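Phospholipase C beta (Meleagris gallopavo, PDB 1JAD) belongs to the phospholipase C beta family and, in this C-terminal fragment, forms an elongated, almost wholly helical dimer. Local coordinates at residues N6-T18 with L185-L197. Residues are numbered along the deposited sequence; the frame is centred on the assembly and turned at random.
Sequences NMKEVTQLPEPQT and LLTEKTARYQQKL. With SO4 (sulfate ion), chain C.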
loop_
_atom_site.group_PDB
_atom_site.type_symbol
_atom_site.label_atom_id
_atom_site.label_comp_id
_atom_site.label_asym_id
_atom_site.label_seq_id
_atom_site.Cartn_x
_atom_site.Cartn_y
_atom_site.Cartn_z
ATOM N N ASN A 6 0.179 -24.337 29.012
ATOM C CA ASN A 6 1.239 -23.646 29.800
ATOM C C ASN A 6 1.461 -22.218 29.303
ATOM O O ASN A 6 1.238 -21.258 30.045
ATOM C CB ASN A 6 2.552 -24.432 29.713
ATOM C CG ASN A 6 3.692 -23.761 30.466
ATOM O OD1 ASN A 6 3.618 -23.557 31.682
ATOM N ND2 ASN A 6 4.756 -23.415 29.742
HETATM N N MSE A 7 1.900 -22.092 28.052
HETATM C CA MSE A 7 2.163 -20.793 27.426
HETATM C C MSE A 7 1.296 -20.570 26.189
HETATM O O MSE A 7 0.714 -19.500 26.007
HETATM C CB MSE A 7 3.635 -20.691 27.008
HETATM C CG MSE A 7 4.659 -20.544 28.133
HETATM SE SE MSE A 7 4.684 -18.908 28.929
HETATM C CE MSE A 7 3.137 -18.926 29.876
ATOM N N LYS A 8 1.228 -21.589 25.337
ATOM C CA LYS A 8 0.454 -21.525 24.101
ATOM C C LYS A 8 -1.033 -21.246 24.327
ATOM O O LYS A 8 -1.773 -20.947 23.384
ATOM C CB LYS A 8 0.626 -22.827 23.301
ATOM C CG LYS A 8 0.266 -24.105 24.045
ATOM C CD LYS A 8 1.213 -24.357 25.209
ATOM C CE LYS A 8 0.877 -25.649 25.937
ATOM N NZ LYS A 8 1.789 -25.861 27.095
ATOM N N GLU A 9 -1.465 -21.344 25.577
ATOM C CA GLU A 9 -2.857 -21.091 25.913
ATOM C C GLU A 9 -3.057 -19.587 26.104
ATOM O O GLU A 9 -4.070 -19.017 25.694
ATOM C CB GLU A 9 -3.232 -21.820 27.212
ATOM C CG GLU A 9 -2.927 -23.315 27.221
ATOM C CD GLU A 9 -3.359 -23.992 28.518
ATOM O OE1 GLU A 9 -2.943 -23.521 29.602
ATOM O OE2 GLU A 9 -4.108 -24.997 28.455
ATOM N N VAL A 10 -2.066 -18.949 26.716
ATOM C CA VAL A 10 -2.136 -17.524 27.005
ATOM C C VAL A 10 -1.388 -16.599 26.038
ATOM O O VAL A 10 -1.405 -15.382 26.219
ATOM C CB VAL A 10 -1.649 -17.256 28.450
ATOM C CG1 VAL A 10 -2.526 -18.009 29.444
ATOM C CG2 VAL A 10 -0.196 -17.677 28.603
ATOM N N THR A 11 -0.735 -17.164 25.024
ATOM C CA THR A 11 -0.013 -16.357 24.035
ATOM C C THR A 11 -0.513 -16.669 22.628
ATOM O O THR A 11 0.238 -16.550 21.661
ATOM C CB THR A 11 1.508 -16.640 24.037
ATOM O OG1 THR A 11 1.758 -17.956 23.524
ATOM C CG2 THR A 11 2.064 -16.532 25.440
ATOM N N GLN A 12 -1.774 -17.071 22.508
ATOM C CA GLN A 12 -2.309 -17.416 21.196
ATOM C C GLN A 12 -2.747 -16.208 20.369
ATOM O O GLN A 12 -3.514 -15.354 20.829
ATOM C CB GLN A 12 -3.456 -18.419 21.345
ATOM C CG GLN A 12 -4.073 -18.847 20.019
ATOM C CD GLN A 12 -4.849 -20.146 20.133
ATOM O OE1 GLN A 12 -5.695 -20.301 21.014
ATOM N NE2 GLN A 12 -4.565 -21.088 19.236
ATOM N N LEU A 13 -2.245 -16.153 19.139
ATOM C CA LEU A 13 -2.543 -15.062 18.225
ATOM C C LEU A 13 -3.096 -15.571 16.893
ATOM O O LEU A 13 -2.865 -16.717 16.517
ATOM C CB LEU A 13 -1.269 -14.247 17.985
ATOM C CG LEU A 13 -0.612 -13.632 19.228
ATOM C CD1 LEU A 13 0.707 -12.972 18.844
ATOM C CD2 LEU A 13 -1.562 -12.626 19.877
ATOM N N PRO A 14 -3.851 -14.723 16.170
ATOM C CA PRO A 14 -4.443 -15.073 14.875
ATOM C C PRO A 14 -3.364 -15.302 13.827
ATOM O O PRO A 14 -2.646 -14.372 13.447
ATOM C CB PRO A 14 -5.298 -13.846 14.549
ATOM C CG PRO A 14 -5.625 -13.294 15.924
ATOM C CD PRO A 14 -4.240 -13.352 16.524
ATOM N N GLU A 15 -3.253 -16.538 13.360
ATOM C CA GLU A 15 -2.255 -16.868 12.355
ATOM C C GLU A 15 -2.365 -15.993 11.096
ATOM O O GLU A 15 -3.436 -15.854 10.510
ATOM C CB GLU A 15 -2.328 -18.369 12.012
ATOM C CG GLU A 15 -3.728 -18.981 11.860
ATOM C CD GLU A 15 -4.447 -19.247 13.188
ATOM O OE1 GLU A 15 -5.541 -19.849 13.143
ATOM O OE2 GLU A 15 -3.939 -18.867 14.268
ATOM N N PRO A 16 -1.236 -15.403 10.664
ATOM C CA PRO A 16 -1.124 -14.528 9.495
ATOM C C PRO A 16 -1.794 -15.018 8.217
ATOM O O PRO A 16 -1.453 -16.074 7.699
ATOM C CB PRO A 16 0.387 -14.384 9.341
ATOM C CG PRO A 16 0.831 -14.365 10.777
ATOM C CD PRO A 16 0.101 -15.597 11.256
ATOM N N GLN A 17 -2.745 -14.237 7.708
ATOM C CA GLN A 17 -3.436 -14.595 6.476
ATOM C C GLN A 17 -4.166 -13.418 5.838
ATOM O O GLN A 17 -4.917 -12.713 6.506
ATOM C CB GLN A 17 -4.450 -15.712 6.722
ATOM C CG GLN A 17 -5.611 -15.313 7.609
ATOM C CD GLN A 17 -6.826 -16.204 7.399
ATOM O OE1 GLN A 17 -7.414 -16.223 6.315
ATOM N NE2 GLN A 17 -7.201 -16.951 8.430
ATOM N N THR A 18 -3.940 -13.218 4.543
ATOM C CA THR A 18 -4.592 -12.149 3.790
ATOM C C THR A 18 -5.229 -12.749 2.551
ATOM O O THR A 18 -4.688 -13.683 1.959
ATOM C CB THR A 18 -3.600 -11.045 3.325
ATOM O OG1 THR A 18 -3.178 -10.265 4.449
ATOM C CG2 THR A 18 -4.263 -10.121 2.302
ATOM N N LEU A 185 7.130 -11.324 26.386
ATOM C CA LEU A 185 7.009 -12.502 25.535
ATOM C C LEU A 185 5.966 -12.336 24.415
ATOM O O LEU A 185 6.286 -12.462 23.232
ATOM C CB LEU A 185 6.649 -13.712 26.396
ATOM C CG LEU A 185 6.460 -15.017 25.626
ATOM C CD1 LEU A 185 7.782 -15.459 24.960
ATOM C CD2 LEU A 185 5.957 -16.055 26.583
ATOM N N LEU A 186 4.715 -12.075 24.783
ATOM C CA LEU A 186 3.660 -11.881 23.781
ATOM C C LEU A 186 4.109 -10.818 22.804
ATOM O O LEU A 186 3.958 -10.949 21.584
ATOM C CB LEU A 186 2.367 -11.410 24.435
ATOM C CG LEU A 186 1.552 -12.365 25.293
ATOM C CD1 LEU A 186 2.449 -13.125 26.250
ATOM C CD2 LEU A 186 0.505 -11.544 26.044
ATOM N N THR A 187 4.675 -9.754 23.351
ATOM C CA THR A 187 5.142 -8.669 22.514
ATOM C C THR A 187 6.109 -9.190 21.465
ATOM O O THR A 187 6.044 -8.790 20.303
ATOM C CB THR A 187 5.785 -7.568 23.377
ATOM O OG1 THR A 187 4.753 -6.904 24.122
ATOM C CG2 THR A 187 6.505 -6.564 22.519
ATOM N N GLU A 188 7.000 -10.092 21.858
ATOM C CA GLU A 188 7.947 -10.655 20.900
ATOM C C GLU A 188 7.211 -11.556 19.904
ATOM O O GLU A 188 7.461 -11.503 18.701
ATOM C CB GLU A 188 9.054 -11.423 21.637
ATOM C CG GLU A 188 10.030 -10.499 22.386
ATOM C CD GLU A 188 11.085 -11.226 23.243
ATOM O OE1 GLU A 188 11.923 -10.523 23.846
ATOM O OE2 GLU A 188 11.083 -12.477 23.330
ATOM N N LYS A 189 6.292 -12.380 20.389
ATOM C CA LYS A 189 5.547 -13.247 19.484
ATOM C C LYS A 189 4.659 -12.376 18.571
ATOM O O LYS A 189 4.614 -12.583 17.356
ATOM C CB LYS A 189 4.701 -14.232 20.291
ATOM C CG LYS A 189 3.924 -15.244 19.456
ATOM C CD LYS A 189 3.142 -16.198 20.365
ATOM C CE LYS A 189 2.409 -17.250 19.546
ATOM N NZ LYS A 189 1.576 -18.162 20.379
ATOM N N THR A 190 3.957 -11.395 19.142
ATOM C CA THR A 190 3.120 -10.515 18.312
ATOM C C THR A 190 3.994 -9.881 17.226
ATOM O O THR A 190 3.573 -9.723 16.084
ATOM C CB THR A 190 2.449 -9.414 19.153
ATOM O OG1 THR A 190 1.634 -10.019 20.169
ATOM C CG2 THR A 190 1.575 -8.532 18.274
ATOM N N ALA A 191 5.229 -9.534 17.562
ATOM C CA ALA A 191 6.113 -8.964 16.559
ATOM C C ALA A 191 6.382 -9.983 15.441
ATOM O O ALA A 191 6.443 -9.622 14.251
ATOM C CB ALA A 191 7.408 -8.540 17.192
ATOM N N ARG A 192 6.546 -11.255 15.802
ATOM C CA ARG A 192 6.794 -12.268 14.776
ATOM C C ARG A 192 5.555 -12.443 13.906
ATOM O O ARG A 192 5.659 -12.508 12.687
ATOM C CB ARG A 192 7.211 -13.615 15.407
ATOM C CG ARG A 192 7.265 -14.797 14.423
ATOM C CD ARG A 192 8.097 -15.975 14.953
ATOM N NE ARG A 192 7.661 -16.411 16.279
ATOM C CZ ARG A 192 6.645 -17.237 16.483
ATOM N NH1 ARG A 192 5.984 -17.713 15.438
ATOM N NH2 ARG A 192 6.270 -17.550 17.723
ATOM N N TYR A 193 4.380 -12.520 14.521
ATOM C CA TYR A 193 3.153 -12.661 13.737
ATOM C C TYR A 193 2.883 -11.452 12.839
ATOM O O TYR A 193 2.380 -11.606 11.722
ATOM C CB TYR A 193 1.952 -12.891 14.654
ATOM C CG TYR A 193 1.744 -14.350 15.044
ATOM C CD1 TYR A 193 2.779 -15.102 15.627
ATOM C CD2 TYR A 193 0.510 -14.978 14.829
ATOM C CE1 TYR A 193 2.592 -16.434 15.985
ATOM C CE2 TYR A 193 0.312 -16.308 15.185
ATOM C CZ TYR A 193 1.352 -17.029 15.763
ATOM O OH TYR A 193 1.143 -18.335 16.142
ATOM N N GLN A 194 3.223 -10.254 13.302
ATOM C CA GLN A 194 2.964 -9.072 12.480
ATOM C C GLN A 194 3.910 -9.021 11.286
ATOM O O GLN A 194 3.503 -8.734 10.161
ATOM C CB GLN A 194 3.069 -7.786 13.311
ATOM C CG GLN A 194 2.966 -6.539 12.451
ATOM C CD GLN A 194 2.989 -5.233 13.232
ATOM O OE1 GLN A 194 3.247 -4.180 12.660
ATOM N NE2 GLN A 194 2.694 -5.286 14.521
ATOM N N GLN A 195 5.175 -9.327 11.532
ATOM C CA GLN A 195 6.177 -9.336 10.486
ATOM C C GLN A 195 5.793 -10.286 9.353
ATOM O O GLN A 195 5.876 -9.936 8.172
ATOM C CB GLN A 195 7.521 -9.720 11.109
ATOM C CG GLN A 195 8.622 -10.115 10.139
ATOM C CD GLN A 195 8.447 -11.540 9.623
ATOM O OE1 GLN A 195 8.499 -12.509 10.397
ATOM N NE2 GLN A 195 8.220 -11.673 8.317
ATOM N N LYS A 196 5.363 -11.488 9.708
ATOM C CA LYS A 196 4.991 -12.489 8.716
ATOM C C LYS A 196 3.748 -11.997 7.963
ATOM O O LYS A 196 3.636 -12.144 6.743
ATOM C CB LYS A 196 4.683 -13.817 9.422
ATOM C CG LYS A 196 4.986 -15.087 8.618
ATOM C CD LYS A 196 4.264 -15.174 7.285
ATOM C CE LYS A 196 4.697 -16.436 6.518
ATOM N NZ LYS A 196 6.185 -16.513 6.276
ATOM N N LEU A 197 2.822 -11.406 8.708
ATOM C CA LEU A 197 1.580 -10.892 8.141
ATOM C C LEU A 197 1.842 -9.797 7.107
ATOM O O LEU A 197 1.298 -9.820 6.001
ATOM C CB LEU A 197 0.694 -10.354 9.273
ATOM C CG LEU A 197 -0.722 -9.886 8.937
ATOM C CD1 LEU A 197 -1.515 -9.623 10.202
ATOM C CD2 LEU A 197 -0.639 -8.637 8.103
HETATM S S SO4 C . 3.832 -20.530 17.677
HETATM O O1 SO4 C . 5.089 -21.077 18.236
HETATM O O2 SO4 C . 3.125 -21.567 16.894
HETATM O O3 SO4 C . 4.147 -19.400 16.783
HETATM O O4 SO4 C . 2.960 -20.073 18.783
HETATM O O HOH W 1 -0.450 -18.474 18.411
#
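K189 reaches T11 because its CG lies anti to the backbone N (chi1 -177°) and the rest of its chain runs fully extended, carrying NZ outward from helix 161-245 to the N-terminal segment 6-18. There NZ donates to the carbonyl O of T11, modelled at 2.5 Å, a length too short to be trusted, and to the hydroxyl OG1 of the same residue at 3.2 Å. That hydroxyl, at chi1 69°, in turn donates to O of M7 from above the carbonyl plane, while CG2 of T11 turns to the helix and packs on CD1 of L186 at 3.5 Å. Two residues further along the loop, L13 packs against the turn of helix from K189 to Y193: its CD1 meets OG1 of T190, whose hydroxyl is bonded to O of L186 and to S132, and its CB lies over one face of the Y193 ring, 4.1 Å from the centroid. O of P14 sits at the edge of this ring, near its plane. The P16 side chain runs at about a right angle to that of Y193, with P16 CD 3.6 Å from Y193 CD2, and rests its CB against L197. Helix 75-155 flanks the same segment, with N135 holding O of Q12 and touching L13, so the irregular N-terminal chain lies along two long helices. A water accepts from NZ of K189 and from N of L13, and also bonds OH of Y193. Beside it lies a sulfate, probably from the crystallisation liquor; both terminal nitrogens of R192 grip its O3, NH1 at 2.8 Å, and K189 adds a weak bond to O4. K189 and R192 together probably make a spot that can hold an anion, beside leucine and proline packed on the tyrosine ring, whose hydroxyl faces the polar cluster; the sulfate probably offsets part of the charge of K189, whose ammonium ties the loop to the helix.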